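Local coordinates for OTU domain-containing protein wMelOTU (Wolbachia pipientis wMel, PDB 6W9O) that probably acts as a cysteine-protease deubiquitinase of the OTU family, a bacterial effector that hydrolyses the bonds linking ubiquitin to its targets, at residues Arg59-Gln64 against Thr181-Asn186; Glu63-Glu68 against Arg198-Ala203. All coordinates share one frame; numbering follows the deposited sequence.

Contact 1 (Arg59-Gln64 against Thr181-Asn186)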
loop_
_atom_site.group_PDB
_atom_site.type_symbol
_atom_site.label_atom_id
_atom_site.label_comp_id
_atom_site.label_asym_id
_atom_site.label_seq_id
_atom_site.Cartn_x
_atom_site.Cartn_y
_atom_site.Cartn_z
ATOM N N ARG A 59 -4.162 3.967 -2.781
ATOM C CA ARG A 59 -5.193 4.388 -3.758
ATOM C C ARG A 59 -4.650 5.426 -4.722
ATOM O O ARG A 59 -4.969 5.375 -5.927
ATOM C CB ARG A 59 -6.371 5.030 -2.968
ATOM C CG ARG A 59 -7.321 5.903 -3.803
ATOM C CD ARG A 59 -8.332 6.576 -2.925
ATOM N NE ARG A 59 -7.813 7.839 -2.409
ATOM C CZ ARG A 59 -7.737 8.987 -3.093
ATOM N NH1 ARG A 59 -8.081 9.057 -4.384
ATOM N NH2 ARG A 59 -7.313 10.084 -2.467
ATOM N N GLN A 60 -3.932 6.444 -4.203
ATOM C CA GLN A 60 -3.519 7.527 -5.090
ATOM C C GLN A 60 -2.498 7.033 -6.086
ATOM O O GLN A 60 -2.536 7.429 -7.270
ATOM C CB GLN A 60 -2.967 8.695 -4.283
ATOM C CG GLN A 60 -4.076 9.463 -3.506
ATOM C CD GLN A 60 -3.464 10.613 -2.770
ATOM O OE1 GLN A 60 -2.834 11.483 -3.378
ATOM N NE2 GLN A 60 -3.595 10.624 -1.431
ATOM N N SER A 61 -1.543 6.214 -5.648
ATOM C CA SER A 61 -0.532 5.742 -6.598
ATOM C C SER A 61 -1.160 4.770 -7.587
ATOM O O SER A 61 -0.873 4.827 -8.804
ATOM C CB SER A 61 0.630 5.111 -5.795
ATOM O OG SER A 61 1.546 4.459 -6.688
ATOM N N LEU A 62 -2.097 3.925 -7.117
ATOM C CA LEU A 62 -2.808 3.016 -8.027
ATOM C C LEU A 62 -3.530 3.788 -9.112
ATOM O O LEU A 62 -3.476 3.424 -10.300
ATOM C CB LEU A 62 -3.807 2.158 -7.236
ATOM C CG LEU A 62 -4.579 1.117 -8.066
ATOM C CD1 LEU A 62 -3.633 0.005 -8.489
ATOM C CD2 LEU A 62 -5.783 0.598 -7.265
ATOM N N GLU A 63 -4.225 4.867 -8.741
ATOM C CA GLU A 63 -4.997 5.587 -9.745
ATOM C C GLU A 63 -4.052 6.220 -10.764
ATOM O O GLU A 63 -4.308 6.196 -11.982
ATOM C CB GLU A 63 -5.870 6.665 -9.088
ATOM C CG GLU A 63 -6.671 7.399 -10.199
ATOM C CD GLU A 63 -7.632 8.462 -9.705
ATOM O OE1 GLU A 63 -7.862 8.540 -8.449
ATOM O OE2 GLU A 63 -8.201 9.187 -10.519
ATOM N N GLN A 64 -2.955 6.807 -10.290
ATOM C CA GLN A 64 -2.087 7.485 -11.243
ATOM C C GLN A 64 -1.406 6.491 -12.170
ATOM O O GLN A 64 -1.230 6.762 -13.369
ATOM C CB GLN A 64 -1.043 8.273 -10.439
ATOM C CG GLN A 64 -0.263 9.201 -11.299
ATOM C CD GLN A 64 0.582 10.155 -10.445
ATOM O OE1 GLN A 64 1.656 9.801 -10.111
ATOM N NE2 GLN A 64 0.086 11.349 -10.163
ATOM N N THR A 181 3.886 -1.142 -10.801
ATOM C CA THR A 181 4.406 -0.932 -9.439
ATOM C C THR A 181 3.744 0.331 -8.904
ATOM O O THR A 181 3.772 1.373 -9.574
ATOM C CB THR A 181 5.919 -0.719 -9.484
ATOM O OG1 THR A 181 6.568 -1.928 -9.910
ATOM C CG2 THR A 181 6.489 -0.386 -8.088
ATOM N N VAL A 182 3.188 0.264 -7.675
ATOM C CA VAL A 182 2.702 1.444 -6.989
ATOM C C VAL A 182 3.728 1.804 -5.912
ATOM O O VAL A 182 4.556 0.973 -5.496
ATOM C CB VAL A 182 1.298 1.235 -6.400
ATOM C CG1 VAL A 182 0.276 1.029 -7.565
ATOM C CG2 VAL A 182 1.270 0.038 -5.535
ATOM N N HIS A 183 3.735 3.076 -5.486
ATOM C CA HIS A 183 4.835 3.600 -4.660
ATOM C C HIS A 183 4.307 4.408 -3.493
ATOM O O HIS A 183 3.498 5.313 -3.685
ATOM C CB HIS A 183 5.736 4.564 -5.489
ATOM C CG HIS A 183 6.280 3.942 -6.735
ATOM N ND1 HIS A 183 7.503 3.304 -6.776
ATOM C CD2 HIS A 183 5.785 3.925 -8.002
ATOM C CE1 HIS A 183 7.715 2.873 -8.022
ATOM N NE2 HIS A 183 6.694 3.253 -8.781
ATOM N N ILE A 184 4.826 4.108 -2.288
ATOM C CA ILE A 184 4.474 4.894 -1.109
ATOM C C ILE A 184 5.725 5.091 -0.283
ATOM O O ILE A 184 6.718 4.366 -0.424
ATOM C CB ILE A 184 3.341 4.256 -0.268
ATOM C CG1 ILE A 184 3.873 2.977 0.399
ATOM C CG2 ILE A 184 2.099 3.969 -1.134
ATOM C CD1 ILE A 184 2.763 2.283 1.232
ATOM N N ILE A 185 5.690 6.110 0.553
ATOM C CA ILE A 185 6.846 6.432 1.400
ATOM C C ILE A 185 6.436 6.353 2.860
ATOM O O ILE A 185 5.321 6.746 3.223
ATOM C CB ILE A 185 7.497 7.768 0.987
ATOM C CG1 ILE A 185 8.772 8.082 1.788
ATOM C CG2 ILE A 185 6.523 8.907 1.018
ATOM C CD1 ILE A 185 9.737 9.053 0.955
ATOM N N ASN A 186 7.301 5.748 3.666
ATOM C CA ASN A 186 7.028 5.435 5.091
ATOM C C ASN A 186 8.031 6.208 5.940
ATOM O O ASN A 186 9.180 5.780 6.114
ATOM C CB ASN A 186 7.177 3.922 5.241
ATOM C CG ASN A 186 6.988 3.401 6.663
ATOM O OD1 ASN A 186 7.591 2.376 7.024
ATOM N ND2 ASN A 186 6.195 4.089 7.473
#

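Contact 2 (Glu63-Glu68 against Arg198-Ala203)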
loop_
_atom_site.group_PDB
_atom_site.type_symbol
_atom_site.label_atom_id
_atom_site.label_comp_id
_atom_site.label_asym_id
_atom_site.label_seq_id
_atom_site.Cartn_x
_atom_site.Cartn_y
_atom_site.Cartn_z
ATOM N N GLU A 63 -4.225 4.867 -8.741
ATOM C CA GLU A 63 -4.997 5.587 -9.745
ATOM C C GLU A 63 -4.052 6.220 -10.764
ATOM O O GLU A 63 -4.308 6.196 -11.982
ATOM C CB GLU A 63 -5.870 6.665 -9.088
ATOM C CG GLU A 63 -6.671 7.399 -10.199
ATOM C CD GLU A 63 -7.632 8.462 -9.705
ATOM O OE1 GLU A 63 -7.862 8.540 -8.449
ATOM O OE2 GLU A 63 -8.201 9.187 -10.519
ATOM N N GLN A 64 -2.955 6.807 -10.290
ATOM C CA GLN A 64 -2.087 7.485 -11.243
ATOM C C GLN A 64 -1.406 6.491 -12.170
ATOM O O GLN A 64 -1.230 6.762 -13.369
ATOM C CB GLN A 64 -1.043 8.273 -10.439
ATOM C CG GLN A 64 -0.263 9.201 -11.299
ATOM C CD GLN A 64 0.582 10.155 -10.445
ATOM O OE1 GLN A 64 1.656 9.801 -10.111
ATOM N NE2 GLN A 64 0.086 11.349 -10.163
ATOM N N GLN A 65 -0.979 5.345 -11.642
ATOM C CA GLN A 65 -0.215 4.356 -12.407
ATOM C C GLN A 65 -1.107 3.590 -13.363
ATOM O O GLN A 65 -0.714 3.338 -14.518
ATOM C CB GLN A 65 0.440 3.333 -11.451
ATOM C CG GLN A 65 1.577 3.924 -10.617
ATOM C CD GLN A 65 2.757 4.317 -11.503
ATOM O OE1 GLN A 65 2.751 5.392 -12.116
ATOM N NE2 GLN A 65 3.743 3.438 -11.641
ATOM N N THR A 66 -2.312 3.156 -12.900
ATOM C CA THR A 66 -3.140 2.253 -13.724
ATOM C C THR A 66 -4.471 2.837 -14.167
ATOM O O THR A 66 -5.151 2.239 -15.027
ATOM C CB THR A 66 -3.456 0.955 -12.968
ATOM O OG1 THR A 66 -4.430 1.234 -11.929
ATOM C CG2 THR A 66 -2.214 0.346 -12.343
ATOM N N GLY A 67 -4.867 3.989 -13.629
ATOM C CA GLY A 67 -6.151 4.547 -13.903
ATOM C C GLY A 67 -7.269 3.960 -13.068
ATOM O O GLY A 67 -8.390 4.476 -13.121
ATOM N N GLU A 68 -6.997 2.941 -12.259
ATOM C CA GLU A 68 -8.097 2.318 -11.528
ATOM C C GLU A 68 -8.393 3.133 -10.261
ATOM O O GLU A 68 -7.486 3.396 -9.458
ATOM C CB GLU A 68 -7.710 0.884 -11.173
ATOM C CG GLU A 68 -8.941 0.136 -10.564
ATOM C CD GLU A 68 -8.878 -1.386 -10.673
ATOM O OE1 GLU A 68 -7.820 -1.953 -11.049
ATOM O OE2 GLU A 68 -9.918 -2.002 -10.347
ATOM N N ARG A 198 5.285 13.571 -11.273
ATOM C CA ARG A 198 4.817 14.810 -11.897
ATOM C C ARG A 198 4.360 14.582 -13.343
ATOM O O ARG A 198 3.471 15.298 -13.852
ATOM C CB ARG A 198 5.911 15.889 -11.903
ATOM C CG ARG A 198 6.446 16.251 -10.513
ATOM C CD ARG A 198 7.518 17.359 -10.634
ATOM N NE ARG A 198 7.573 18.096 -9.375
ATOM C CZ ARG A 198 8.322 17.712 -8.348
ATOM N NH1 ARG A 198 9.062 16.611 -8.451
ATOM N NH2 ARG A 198 8.321 18.413 -7.214
ATOM N N ASN A 199 5.009 13.652 -14.044
ATOM C CA ASN A 199 4.699 13.433 -15.444
ATOM C C ASN A 199 3.287 12.915 -15.619
ATOM O O ASN A 199 2.747 13.066 -16.727
ATOM C CB ASN A 199 5.681 12.387 -16.026
ATOM C CG ASN A 199 7.087 12.924 -16.196
ATOM O OD1 ASN A 199 7.272 14.106 -16.434
ATOM N ND2 ASN A 199 8.100 12.038 -16.106
ATOM N N LYS A 200 2.696 12.319 -14.599
ATOM C CA LYS A 200 1.378 11.692 -14.658
ATOM C C LYS A 200 0.335 12.486 -13.892
ATOM O O LYS A 200 -0.769 11.975 -13.638
ATOM C CB LYS A 200 1.460 10.251 -14.124
ATOM C CG LYS A 200 2.482 9.457 -14.931
ATOM C CD LYS A 200 2.476 7.970 -14.470
ATOM C CE LYS A 200 3.560 7.222 -15.226
ATOM N NZ LYS A 200 3.560 5.764 -14.880
ATOM N N SER A 201 0.709 13.675 -13.414
ATOM C CA SER A 201 -0.160 14.519 -12.596
ATOM C C SER A 201 -0.655 15.702 -13.405
ATOM O O SER A 201 0.079 16.252 -14.223
ATOM C CB SER A 201 0.585 15.111 -11.402
ATOM O OG SER A 201 1.233 14.102 -10.654
ATOM N N SER A 202 -1.900 16.128 -13.171
ATOM C CA SER A 202 -2.419 17.291 -13.862
ATOM C C SER A 202 -1.761 18.560 -13.330
ATOM O O SER A 202 -1.218 18.567 -12.207
ATOM C CB SER A 202 -3.944 17.435 -13.675
ATOM O OG SER A 202 -4.197 17.775 -12.285
ATOM N N ALA A 203 -1.838 19.633 -14.090
ATOM C CA ALA A 203 -1.243 20.883 -13.638
ATOM C C ALA A 203 -1.924 21.341 -12.367
ATOM O O ALA A 203 -1.263 21.858 -11.452
ATOM C CB ALA A 203 -1.376 21.947 -14.733
HETATM O O HOH W 1 5.921 4.321 -13.299
HETATM O O HOH W 2 1.453 4.334 -15.833
#

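Contact 1 (Arg59-Gln64 against Thr181-Asn186)
S61 turns its hydroxyl straight onto the strand, where OG accepts the backbone N-H of H183. H183 N lies 2.9 Å from S61 OG and the bond is fairly straight, 161°. The serine reaches it because OG stands anti to its own backbone N (chi1 171°), which throws the oxygen off the helix toward the neighbouring residues of the strand. On the way it presses on V182: OG sits 3.2 Å from V182 CA, so the hydroxyl rests against the strand backbone as well as being bonded to it. V182 answers with its CG1 branch, which lies against the helix backbone 3.7 Å from L62 CA. The L62 side chain runs alongside V182, the two pointing the same way, with L62 CD1 4.1 Å from V182 CG1. V182 also touches F58 of the same helix, and L62 goes on to V70 and V139. The H183 ring is engaged elsewhere, through ND1 to H142 ND1, and the H142 ring plane stands about perpendicular to it.

This is helix 53-66 packing on strand 181-188 inside the OTU domain, the segment axes coming within 7.2 Å and running closer to antiparallel than parallel. The placement is consistent with the helix that, in OTU and other papain-like proteases, bears the nucleophilic cysteine at its start. Chemically, a buried serine hydroxyl satisfies a strand N-H while V182 and L62 pack beside it, so one directional bond and apolar contact together hold helix to strand.

Contact 2 (Glu63-Glu68 against Arg198-Ala203)
Q64 crosses the root of the K200 side chain, its CG 3.5 Å from K200 CB. The place is the C-terminal end of helix 53-66 in the OTU domain, facing the short 3-10 turn 198-200 that links strand 191-197, the last in the chain, to helix 203-209. Q64 is extended, so its amide carries on past K200 CB, with Q64 NE2 3.6 Å from K200 O. Its oxygen is spoken for by D197 N just before the turn, which helps to fix the amide. S201 sits at the far end of that amide, its OG bonded to D197 O and to Y43 OH.

K200, fully extended, reaches across the helix end to Q65. The glutamine starts out pointing away from the turn, but bends at its second torsion (chi2 -66°), and this fold brings OE1 round to the ammonium. K200 NZ donates to Q65 OE1 over 2.9 Å, well off the carbonyl plane (34°). Two waters also take bonds from NZ: one, 2.7 Å from K200 NZ, gives a hydrogen to Q65 O, and the other, 3.2 Å from K200 NZ, accepts from Q65 NE2 too. One charged nitrogen is thus gripped three ways by the same glutamine, once directly and twice through solvent, at the surface.

The helix ends at T66: G67 takes a positive phi while its N still bonds E63 O, and T66 OG1 closes an ST turn by accepting from E68 N, the two atoms 3.1 Å apart.

How the contacts relate
Both contacts draw on helix 53-66, starting from the same piece of it and sharing E63 and Q64. Contact 1 is core, its centre about 7 Å from the centre of the chain, and seats the helix on an inner strand of the sheet with one direct backbone-to-hydroxyl bond among apolar side chains. Contact 2 is surface, its centre about 16 Å from the same point, and ties the helix end to the loop before helix 203-209 through amides, an ammonium and waters. Q65 joins the two: its NE2 probably bonds T181 O, 2.9 Å away, while OE1 of the same amide accepts from K200 NZ. The chemistry shifts from buried and largely apolar to polar and hydrated along a single helix.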